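Local coordinates for protein AgaA (Rhizobium radiobacter, PDB 6HLX) that binds the opine agropinic acid as a periplasmic binding protein of an ABC transporter, for import into the bacterium, at residues G7-P12 against I214-A219; L233-G238 against W451-Y456; G238-L243 against P469-F474. All blocks are in the same frame, centred on the assembly; numbering follows the deposited sequence.

Overall arrangement
All three contacts gather round the agropinic acid pocket, and each gives it a residue: Y216, R452 and F474. Contacts 1 and 2 belong to the same mixed sheet, where strand 456-459 lies between strands 213-214 and 231-234, while contact 3 lies at the start of strand 240-245, in a second sheet; contact 2 crosses from one sheet to the other. Contacts 1 and 3 are buried; contact 2 is partly buried, with R235 and T237 exposed. Chemistry follows place: contact 1 is polar around D215, contact 2 is a backbone ladder with a salt bridge, and contact 3 is mostly apolar, without a hydrogen bond across it. Contacts 2 and 3 share G238.

Contact 1: residues G7-P12 against I214-A219; sequences GLSGEP and IDYVPA. With G9Z (agropinic acid), chain E; EDO (1,2-ethanediol), chain B.
G7 and I214 pair as a parallel beta bridge, their CA atoms 4.5 Å apart, and D215 N closes it with a 3.2 Å hydrogen bond to G7 O. The same carbonyl also receives a CH...O contact from I214 CA. Beyond the bridge, side chains make the contact. D215 turns its carboxylate back across the first segment: with chi1 at 66°, CG sits between the backbone N and the carbonyl carbon, and OD1 comes to 2.9 Å from S9 N. The other oxygen, OD2, lies beside the methyl L8 CD2 at 3.6 Å and accepts a hydrogen bond from a water 2.6 Å away. That water is also hydrogen-bonded to S9 OG, linking serine to aspartate. S9 OG meets the tyrosine ring obliquely, 3.4 Å from Y216 CD1, and is hydrogen-bonded to Y332 as well. At the far end of the ring, Y216 OH donates a 2.7 Å hydrogen bond to G9Z O of agropinic acid, a carboxylate oxygen at the ring edge, near its plane; T23 OG1 is a further partner of this hydroxyl. The bridge so brings Y216, in the loop after strand 213-214, to the pocket. Strand 3-8 is flanked by strand 190-195, against which L8 packs, while R202 of helix 199-207 bonds the carbonyls of D215 and Y216, and I214 lies against strand 456-459.

Contact 2: residues L233-G238 against W451-Y456; sequences LLRNTG and WREQNY. With G9Z (agropinic acid), chain E; EDO (1,2-ethanediol), chain C.
W451 turns its indole edge to G238 O, 3.5 Å from W451 CZ3, with a 1,2-ethanediol over one face. R452 O is buried and has only a CH...O contact, from T237 CA, with no hydrogen-bond partner in the model. Its side chain points away from L233-G238: with CG between the backbone N and the carbonyl carbon (chi1 70°), the extended chain carries the guanidinium into the ligand pocket. R452 NH2 gives a 2.7 Å bond to agropinic acid O and NH1 one to OXT, so both carboxylate oxygens are held. E453 reaches the other way: its OE2 forms a salt bridge with R235 NH1 at 2.8 Å, weak as a hydrogen bond (127°). The guanidinium and carboxylate planes stand 90° apart, and L233 CD2 covers one guanidinium face. The two segments are antiparallel crossings between the two mixed sheets, consistent with the hinge strands of periplasmic binding proteins. Q454 N donates to N236 O at 2.9 Å, and Q454 OE1 takes both R452 NE and NH2 side-on, which should fix the rotation of the guanidinium. N236 OD1 accepts from G238 N in an Asx turn. N455 ND2 donates to E453 OE2 through that oxygen's anti lone pair, which probably steadies the carboxylate. Y456 and L234 form an antiparallel hydrogen-bonded pair: L234 N donates almost straight to Y456 O, 2.9 Å away, and Y456 N to L234 O.

Contact 3: residues G238-L243 against P469-F474; sequences GPFMGL and PGFLTF
The F471 ring takes G238 O at its edge, in the ring plane, with 3.4 Å from that oxygen to F471 CE1, while F240 CE2 comes to it obliquely. Seen from the other partner, F471 CZ stands at the edge of the F240 ring, near its plane, 4.2 Å from F240 CE2. F471 is placed for this by its first torsion: although its CB points away from G238-L243, chi1 of -80° sets CG anti to the carbonyl carbon and the ring comes back to the chain edge-on. F474 receives P239 CG obliquely, at 4.1 Å from its CE1, and the same proline carbon rests on the methyl T473 CG2, 3.9 Å away, the two side chains crossing at about a right angle. In T473, OG1 anti to the backbone N (chi1 -177°) leaves CG2 turned to the proline, while OG1 bonds to N467. Here the 3-10 segment that begins at F471 packs on the chain just where it enters strand 240-245 of the second mixed sheet, and F474, a pocket residue, also touches agropinic acid. The backbones meet most closely at G238 and G470, whose CA atoms are 4.0 Å apart; G238 CA makes a CH...O contact of 3.5 Å with G470 O, which is also a hydrogen-bond acceptor for N236 ND2. W388 meets the F471 ring edge-to-face, and Y448 does likewise with F240.

Contact 1: residues G7-P12 against I214-A219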
loop_
_atom_site.group_PDB
_atom_site.type_symbol
_atom_site.label_atom_id
_atom_site.label_comp_id
_atom_site.label_asym_id
_atom_site.label_seq_id
_atom_site.Cartn_x
_atom_site.Cartn_y
_atom_site.Cartn_z
ATOM N N GLY A 7 -11.324 13.550 -7.159
ATOM C CA GLY A 7 -12.014 13.297 -5.910
ATOM C C GLY A 7 -11.363 12.158 -5.155
ATOM O O GLY A 7 -11.511 10.993 -5.537
ATOM N N LEU A 8 -10.632 12.487 -4.080
ATOM C CA LEU A 8 -9.985 11.479 -3.228
ATOM C C LEU A 8 -10.962 10.972 -2.146
ATOM O O LEU A 8 -11.813 11.728 -1.664
ATOM C CB LEU A 8 -8.759 12.070 -2.498
ATOM C CG LEU A 8 -7.515 12.449 -3.280
ATOM C CD1 LEU A 8 -6.536 13.162 -2.333
ATOM C CD2 LEU A 8 -6.863 11.218 -3.941
ATOM N N SER A 9 -10.745 9.716 -1.679
ATOM C CA SER A 9 -11.586 9.107 -0.646
ATOM C C SER A 9 -11.324 9.647 0.756
ATOM O O SER A 9 -12.006 9.238 1.700
ATOM C CB SER A 9 -11.446 7.583 -0.665
ATOM O OG SER A 9 -10.125 7.225 -0.313
ATOM N N GLY A 10 -10.349 10.552 0.883
ATOM C CA GLY A 10 -10.057 11.182 2.163
ATOM C C GLY A 10 -8.995 12.251 2.073
ATOM O O GLY A 10 -8.284 12.355 1.072
ATOM N N GLU A 11 -8.829 12.973 3.173
ATOM C CA GLU A 11 -7.789 13.976 3.282
ATOM C C GLU A 11 -6.524 13.301 3.826
ATOM O O GLU A 11 -6.587 12.646 4.869
ATOM C CB GLU A 11 -8.249 15.102 4.225
ATOM C CG GLU A 11 -7.186 16.146 4.511
ATOM C CD GLU A 11 -7.708 17.430 5.140
ATOM O OE1 GLU A 11 -7.061 18.485 4.956
ATOM O OE2 GLU A 11 -8.764 17.389 5.815
ATOM N N PRO A 12 -5.355 13.482 3.180
ATOM C CA PRO A 12 -4.132 12.858 3.728
ATOM C C PRO A 12 -3.824 13.379 5.134
ATOM O O PRO A 12 -3.889 14.595 5.393
ATOM C CB PRO A 12 -3.038 13.317 2.753
ATOM C CG PRO A 12 -3.786 13.526 1.433
ATOM C CD PRO A 12 -5.093 14.155 1.893
ATOM N N ILE A 214 -12.604 9.971 -9.745
ATOM C CA ILE A 214 -12.765 9.598 -8.339
ATOM C C ILE A 214 -12.052 8.293 -8.073
ATOM O O ILE A 214 -12.003 7.430 -8.956
ATOM C CB ILE A 214 -14.228 9.553 -7.809
ATOM C CG1 ILE A 214 -15.106 8.481 -8.561
ATOM C CG2 ILE A 214 -14.868 10.953 -7.802
ATOM C CD1 ILE A 214 -16.422 8.086 -7.814
ATOM N N ASP A 215 -11.559 8.109 -6.852
ATOM C CA ASP A 215 -10.978 6.800 -6.493
ATOM C C ASP A 215 -11.916 6.037 -5.546
ATOM O O ASP A 215 -12.972 6.557 -5.165
ATOM C CB ASP A 215 -9.545 6.926 -5.950
ATOM C CG ASP A 215 -9.360 7.642 -4.646
ATOM O OD1 ASP A 215 -10.380 7.961 -3.987
ATOM O OD2 ASP A 215 -8.194 7.846 -4.250
ATOM N N TYR A 216 -11.558 4.779 -5.192
ATOM C CA TYR A 216 -12.364 3.935 -4.313
ATOM C C TYR A 216 -13.855 3.944 -4.698
ATOM O O TYR A 216 -14.713 4.287 -3.893
ATOM C CB TYR A 216 -12.156 4.339 -2.847
ATOM C CG TYR A 216 -10.867 3.818 -2.260
ATOM C CD1 TYR A 216 -9.691 4.559 -2.343
ATOM C CD2 TYR A 216 -10.841 2.636 -1.523
ATOM C CE1 TYR A 216 -8.501 4.102 -1.778
ATOM C CE2 TYR A 216 -9.655 2.172 -0.939
ATOM C CZ TYR A 216 -8.485 2.908 -1.072
ATOM O OH TYR A 216 -7.312 2.476 -0.469
ATOM N N VAL A 217 -14.157 3.613 -5.961
ATOM C CA VAL A 217 -15.556 3.575 -6.393
ATOM C C VAL A 217 -16.232 2.468 -5.584
ATOM O O VAL A 217 -15.749 1.324 -5.617
ATOM C CB VAL A 217 -15.675 3.280 -7.911
ATOM C CG1 VAL A 217 -17.134 3.085 -8.315
ATOM C CG2 VAL A 217 -15.007 4.387 -8.730
ATOM N N PRO A 218 -17.317 2.766 -4.847
ATOM C CA PRO A 218 -17.975 1.694 -4.063
ATOM C C PRO A 218 -18.561 0.619 -4.971
ATOM O O PRO A 218 -19.045 0.931 -6.061
ATOM C CB PRO A 218 -19.079 2.429 -3.298
ATOM C CG PRO A 218 -18.668 3.883 -3.325
ATOM C CD PRO A 218 -17.993 4.061 -4.656
ATOM N N ALA A 219 -18.512 -0.648 -4.518
ATOM C CA ALA A 219 -19.040 -1.794 -5.281
ATOM C C ALA A 219 -20.503 -1.599 -5.671
ATOM O O ALA A 219 -20.879 -1.975 -6.779
ATOM C CB ALA A 219 -18.886 -3.080 -4.466
HETATM O OAM G9Z E . -5.643 3.825 2.533
HETATM C CAB G9Z E . -6.583 3.035 2.692
HETATM C CAC G9Z E . -7.907 3.461 2.926
HETATM C CB G9Z E . -8.763 2.163 3.045
HETATM C CA G9Z E . -7.757 1.024 3.041
HETATM C C G9Z E . -8.106 0.031 2.070
HETATM O O G9Z E . -7.741 0.196 0.874
HETATM N N G9Z E . -6.443 1.700 2.788
HETATM C CAG G9Z E . -5.141 0.964 2.555
HETATM C CAH G9Z E . -4.536 0.518 3.887
HETATM O OAP G9Z E . -5.449 -0.416 4.463
HETATM C CAI G9Z E . -3.161 -0.137 3.723
HETATM O OAQ G9Z E . -2.381 0.635 2.775
HETATM C CAJ G9Z E . -2.364 -0.154 5.071
HETATM O OAR G9Z E . -1.081 -0.772 4.862
HETATM C CAK G9Z E . -3.078 -0.796 6.285
HETATM O OAT G9Z E . -2.352 -0.483 7.490
HETATM C CAL G9Z E . -3.283 -2.310 6.122
HETATM O OAS G9Z E . -4.070 -2.822 7.220
HETATM O OXT G9Z E . -8.798 -0.951 2.454
HETATM C C1 EDO B . -16.235 -1.000 -1.818
HETATM O O1 EDO B . -16.045 -1.736 -2.977
HETATM C C2 EDO B . -17.722 -0.765 -1.569
HETATM O O2 EDO B . -18.330 -1.883 -1.001
HETATM O O HOH W 1 -7.862 7.552 -1.656
#

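Contact 2: residues L233-G238 against W451-Y456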
loop_
_atom_site.group_PDB
_atom_site.type_symbol
_atom_site.label_atom_id
_atom_site.label_comp_id
_atom_site.label_asym_id
_atom_site.label_seq_id
_atom_site.Cartn_x
_atom_site.Cartn_y
_atom_site.Cartn_z
ATOM N N LEU A 233 -15.648 3.263 -15.968
ATOM C CA LEU A 233 -15.061 2.593 -14.819
ATOM C C LEU A 233 -13.708 1.987 -15.258
ATOM O O LEU A 233 -13.637 1.369 -16.328
ATOM C CB LEU A 233 -16.028 1.489 -14.371
ATOM C CG LEU A 233 -15.716 0.844 -13.044
ATOM C CD1 LEU A 233 -16.057 1.787 -11.877
ATOM C CD2 LEU A 233 -16.483 -0.451 -12.902
ATOM N N LEU A 234 -12.642 2.169 -14.449
ATOM C CA LEU A 234 -11.304 1.615 -14.711
ATOM C C LEU A 234 -11.104 0.529 -13.665
ATOM O O LEU A 234 -10.991 0.832 -12.474
ATOM C CB LEU A 234 -10.216 2.688 -14.595
ATOM C CG LEU A 234 -10.394 3.948 -15.488
ATOM C CD1 LEU A 234 -9.269 4.927 -15.240
ATOM C CD2 LEU A 234 -10.460 3.587 -16.968
ATOM N N ARG A 235 -11.117 -0.741 -14.105
ATOM C CA ARG A 235 -11.094 -1.911 -13.209
ATOM C C ARG A 235 -9.721 -2.441 -12.783
ATOM O O ARG A 235 -8.698 -2.265 -13.463
ATOM C CB ARG A 235 -11.902 -3.066 -13.815
ATOM C CG ARG A 235 -13.404 -2.767 -13.924
ATOM C CD ARG A 235 -14.292 -3.951 -13.513
ATOM N NE ARG A 235 -15.663 -3.828 -14.035
ATOM C CZ ARG A 235 -16.779 -3.932 -13.310
ATOM N NH1 ARG A 235 -16.715 -4.158 -12.004
ATOM N NH2 ARG A 235 -17.967 -3.789 -13.885
ATOM N N ASN A 236 -9.724 -3.124 -11.621
ATOM C CA ASN A 236 -8.563 -3.788 -11.044
ATOM C C ASN A 236 -9.124 -4.754 -10.007
ATOM O O ASN A 236 -10.182 -4.477 -9.438
ATOM C CB ASN A 236 -7.609 -2.765 -10.374
ATOM C CG ASN A 236 -6.493 -3.354 -9.509
ATOM O OD1 ASN A 236 -6.675 -3.650 -8.323
ATOM N ND2 ASN A 236 -5.295 -3.498 -10.053
ATOM N N THR A 237 -8.424 -5.881 -9.775
ATOM C CA THR A 237 -8.764 -6.893 -8.751
ATOM C C THR A 237 -7.502 -7.290 -7.954
ATOM O O THR A 237 -7.279 -8.487 -7.690
ATOM C CB THR A 237 -9.349 -8.150 -9.379
ATOM O OG1 THR A 237 -8.402 -8.640 -10.330
ATOM C CG2 THR A 237 -10.700 -7.929 -9.981
ATOM N N GLY A 238 -6.739 -6.291 -7.530
ATOM C CA GLY A 238 -5.464 -6.466 -6.836
ATOM C C GLY A 238 -5.477 -6.668 -5.334
ATOM O O GLY A 238 -4.766 -7.560 -4.853
ATOM N N TRP A 451 -10.416 -11.558 -2.395
ATOM C CA TRP A 451 -9.769 -10.635 -3.336
ATOM C C TRP A 451 -10.888 -9.636 -3.641
ATOM O O TRP A 451 -12.045 -10.050 -3.879
ATOM C CB TRP A 451 -9.419 -11.323 -4.661
ATOM C CG TRP A 451 -8.323 -12.323 -4.553
ATOM C CD1 TRP A 451 -8.439 -13.677 -4.659
ATOM C CD2 TRP A 451 -6.932 -12.051 -4.309
ATOM N NE1 TRP A 451 -7.200 -14.269 -4.527
ATOM C CE2 TRP A 451 -6.255 -13.293 -4.330
ATOM C CE3 TRP A 451 -6.182 -10.871 -4.144
ATOM C CZ2 TRP A 451 -4.877 -13.397 -4.125
ATOM C CZ3 TRP A 451 -4.802 -10.970 -3.976
ATOM C CH2 TRP A 451 -4.167 -12.224 -3.958
ATOM N N ARG A 452 -10.580 -8.347 -3.645
ATOM C CA ARG A 452 -11.633 -7.360 -3.936
ATOM C C ARG A 452 -11.349 -6.592 -5.226
ATOM O O ARG A 452 -10.192 -6.496 -5.653
ATOM C CB ARG A 452 -11.796 -6.361 -2.767
ATOM C CG ARG A 452 -10.614 -5.400 -2.606
ATOM C CD ARG A 452 -10.815 -4.410 -1.463
ATOM N NE ARG A 452 -10.111 -3.150 -1.716
ATOM C CZ ARG A 452 -9.408 -2.483 -0.804
ATOM N NH1 ARG A 452 -9.285 -2.959 0.431
ATOM N NH2 ARG A 452 -8.845 -1.324 -1.112
ATOM N N GLU A 453 -12.386 -5.962 -5.789
ATOM C CA GLU A 453 -12.191 -5.050 -6.925
ATOM C C GLU A 453 -11.743 -3.696 -6.347
ATOM O O GLU A 453 -12.186 -3.297 -5.259
ATOM C CB GLU A 453 -13.505 -4.832 -7.681
ATOM C CG GLU A 453 -13.975 -6.079 -8.412
ATOM C CD GLU A 453 -15.091 -5.820 -9.400
ATOM O OE1 GLU A 453 -15.585 -6.800 -9.999
ATOM O OE2 GLU A 453 -15.477 -4.640 -9.576
ATOM N N GLN A 454 -10.883 -2.989 -7.077
ATOM C CA GLN A 454 -10.388 -1.670 -6.675
ATOM C C GLN A 454 -10.529 -0.829 -7.929
ATOM O O GLN A 454 -9.770 -0.999 -8.888
ATOM C CB GLN A 454 -8.928 -1.761 -6.202
ATOM C CG GLN A 454 -8.356 -0.397 -5.754
ATOM C CD GLN A 454 -8.990 0.127 -4.474
ATOM O OE1 GLN A 454 -9.563 -0.623 -3.688
ATOM N NE2 GLN A 454 -8.886 1.425 -4.235
ATOM N N ASN A 455 -11.573 0.004 -7.969
ATOM C CA ASN A 455 -11.897 0.707 -9.198
ATOM C C ASN A 455 -11.794 2.213 -9.065
ATOM O O ASN A 455 -12.012 2.766 -7.979
ATOM C CB ASN A 455 -13.339 0.336 -9.607
ATOM C CG ASN A 455 -13.539 -1.164 -9.780
ATOM O OD1 ASN A 455 -12.669 -1.865 -10.285
ATOM N ND2 ASN A 455 -14.659 -1.696 -9.348
ATOM N N TYR A 456 -11.445 2.860 -10.187
ATOM C CA TYR A 456 -11.484 4.314 -10.367
ATOM C C TYR A 456 -12.631 4.581 -11.328
ATOM O O TYR A 456 -13.080 3.680 -12.061
ATOM C CB TYR A 456 -10.201 4.850 -11.046
ATOM C CG TYR A 456 -9.019 4.902 -10.108
ATOM C CD1 TYR A 456 -8.233 3.770 -9.883
ATOM C CD2 TYR A 456 -8.713 6.063 -9.399
ATOM C CE1 TYR A 456 -7.147 3.806 -9.013
ATOM C CE2 TYR A 456 -7.634 6.108 -8.515
ATOM C CZ TYR A 456 -6.858 4.971 -8.323
ATOM O OH TYR A 456 -5.816 4.956 -7.430
HETATM O OAM G9Z E . -5.643 3.825 2.533
HETATM C CAB G9Z E . -6.583 3.035 2.692
HETATM C CAC G9Z E . -7.907 3.461 2.926
HETATM C CB G9Z E . -8.763 2.163 3.045
HETATM C CA G9Z E . -7.757 1.024 3.041
HETATM C C G9Z E . -8.106 0.031 2.070
HETATM O O G9Z E . -7.741 0.196 0.874
HETATM N N G9Z E . -6.443 1.700 2.788
HETATM C CAG G9Z E . -5.141 0.964 2.555
HETATM C CAH G9Z E . -4.536 0.518 3.887
HETATM O OAP G9Z E . -5.449 -0.416 4.463
HETATM C CAI G9Z E . -3.161 -0.137 3.723
HETATM O OAQ G9Z E . -2.381 0.635 2.775
HETATM C CAJ G9Z E . -2.364 -0.154 5.071
HETATM O OAR G9Z E . -1.081 -0.772 4.862
HETATM C CAK G9Z E . -3.078 -0.796 6.285
HETATM O OAT G9Z E . -2.352 -0.483 7.490
HETATM C CAL G9Z E . -3.283 -2.310 6.122
HETATM O OAS G9Z E . -4.070 -2.822 7.220
HETATM O OXT G9Z E . -8.798 -0.951 2.454
HETATM C C1 EDO C . -5.453 -12.431 -7.743
HETATM O O1 EDO C . -5.753 -11.103 -8.120
HETATM C C2 EDO C . -4.909 -13.186 -8.972
HETATM O O2 EDO C . -4.680 -14.527 -8.611
#

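Contact 3: residues G238-L243 against P469-F474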
loop_
_atom_site.group_PDB
_atom_site.type_symbol
_atom_site.label_atom_id
_atom_site.label_comp_id
_atom_site.label_asym_id
_atom_site.label_seq_id
_atom_site.Cartn_x
_atom_site.Cartn_y
_atom_site.Cartn_z
ATOM N N GLY A 238 -6.739 -6.291 -7.530
ATOM C CA GLY A 238 -5.464 -6.466 -6.836
ATOM C C GLY A 238 -5.477 -6.668 -5.334
ATOM O O GLY A 238 -4.766 -7.560 -4.853
ATOM N N PRO A 239 -6.219 -5.853 -4.554
ATOM C CA PRO A 239 -6.128 -5.990 -3.090
ATOM C C PRO A 239 -6.903 -7.152 -2.516
ATOM O O PRO A 239 -7.797 -7.708 -3.156
ATOM C CB PRO A 239 -6.670 -4.649 -2.547
ATOM C CG PRO A 239 -6.830 -3.722 -3.786
ATOM C CD PRO A 239 -7.078 -4.699 -4.920
ATOM N N PHE A 240 -6.559 -7.493 -1.279
ATOM C CA PHE A 240 -7.260 -8.538 -0.535
ATOM C C PHE A 240 -7.790 -7.931 0.783
ATOM O O PHE A 240 -7.294 -6.883 1.246
ATOM C CB PHE A 240 -6.333 -9.746 -0.244
ATOM C CG PHE A 240 -4.953 -9.374 0.264
ATOM C CD1 PHE A 240 -4.766 -8.936 1.577
ATOM C CD2 PHE A 240 -3.840 -9.474 -0.562
ATOM C CE1 PHE A 240 -3.491 -8.564 2.036
ATOM C CE2 PHE A 240 -2.561 -9.124 -0.093
ATOM C CZ PHE A 240 -2.396 -8.660 1.199
ATOM N N MET A 241 -8.773 -8.603 1.379
ATOM C CA MET A 241 -9.331 -8.288 2.701
ATOM C C MET A 241 -8.939 -9.421 3.633
ATOM O O MET A 241 -9.040 -10.591 3.264
ATOM C CB MET A 241 -10.873 -8.167 2.690
ATOM C CG MET A 241 -11.396 -7.011 1.835
ATOM S SD MET A 241 -10.795 -5.394 2.338
ATOM C CE MET A 241 -11.561 -5.238 3.925
ATOM N N GLY A 242 -8.566 -9.084 4.857
ATOM C CA GLY A 242 -8.182 -10.096 5.840
ATOM C C GLY A 242 -8.025 -9.492 7.215
ATOM O O GLY A 242 -8.681 -8.494 7.530
ATOM N N LEU A 243 -7.175 -10.106 8.053
ATOM C CA LEU A 243 -6.949 -9.599 9.403
ATOM C C LEU A 243 -5.475 -9.621 9.748
ATOM O O LEU A 243 -4.778 -10.586 9.418
ATOM C CB LEU A 243 -7.690 -10.493 10.431
ATOM C CG LEU A 243 -9.227 -10.434 10.441
ATOM C CD1 LEU A 243 -9.797 -11.607 11.222
ATOM C CD2 LEU A 243 -9.730 -9.105 11.079
ATOM N N PRO A 469 -1.694 -2.142 -12.687
ATOM C CA PRO A 469 -2.084 -3.556 -12.593
ATOM C C PRO A 469 -1.822 -4.273 -11.273
ATOM O O PRO A 469 -0.792 -4.054 -10.643
ATOM C CB PRO A 469 -1.336 -4.223 -13.754
ATOM C CG PRO A 469 -0.198 -3.322 -14.062
ATOM C CD PRO A 469 -0.732 -1.926 -13.793
ATOM N N GLY A 470 -2.768 -5.150 -10.912
ATOM C CA GLY A 470 -2.686 -6.021 -9.739
ATOM C C GLY A 470 -2.334 -5.257 -8.481
ATOM O O GLY A 470 -3.004 -4.280 -8.153
ATOM N N PHE A 471 -1.210 -5.637 -7.831
ATOM C CA PHE A 471 -0.746 -4.996 -6.588
ATOM C C PHE A 471 -0.330 -3.530 -6.737
ATOM O O PHE A 471 -0.064 -2.873 -5.723
ATOM C CB PHE A 471 0.432 -5.808 -5.999
ATOM C CG PHE A 471 0.085 -7.052 -5.222
ATOM C CD1 PHE A 471 -1.239 -7.343 -4.881
ATOM C CD2 PHE A 471 1.081 -7.949 -4.835
ATOM C CE1 PHE A 471 -1.547 -8.483 -4.114
ATOM C CE2 PHE A 471 0.768 -9.093 -4.085
ATOM C CZ PHE A 471 -0.538 -9.343 -3.718
ATOM N N LEU A 472 -0.234 -3.009 -7.967
ATOM C CA LEU A 472 0.187 -1.612 -8.164
ATOM C C LEU A 472 -0.968 -0.625 -8.130
ATOM O O LEU A 472 -0.741 0.584 -8.306
ATOM C CB LEU A 472 0.956 -1.455 -9.491
ATOM C CG LEU A 472 2.276 -2.194 -9.548
ATOM C CD1 LEU A 472 2.866 -2.089 -10.900
ATOM C CD2 LEU A 472 3.244 -1.648 -8.509
ATOM N N THR A 473 -2.213 -1.102 -7.891
ATOM C CA THR A 473 -3.367 -0.182 -7.947
ATOM C C THR A 473 -3.239 1.037 -7.017
ATOM O O THR A 473 -3.627 2.140 -7.428
ATOM C CB THR A 473 -4.706 -0.911 -7.751
ATOM O OG1 THR A 473 -5.790 0.029 -7.895
ATOM C CG2 THR A 473 -4.807 -1.626 -6.393
ATOM N N PHE A 474 -2.680 0.879 -5.809
ATOM C CA PHE A 474 -2.559 2.028 -4.890
ATOM C C PHE A 474 -1.532 3.089 -5.353
ATOM O O PHE A 474 -1.463 4.170 -4.754
ATOM C CB PHE A 474 -2.270 1.582 -3.455
ATOM C CG PHE A 474 -3.349 0.784 -2.751
ATOM C CD1 PHE A 474 -4.658 0.752 -3.240
ATOM C CD2 PHE A 474 -3.074 0.110 -1.562
ATOM C CE1 PHE A 474 -5.663 0.050 -2.559
ATOM C CE2 PHE A 474 -4.078 -0.620 -0.898
ATOM C CZ PHE A 474 -5.360 -0.645 -1.400
#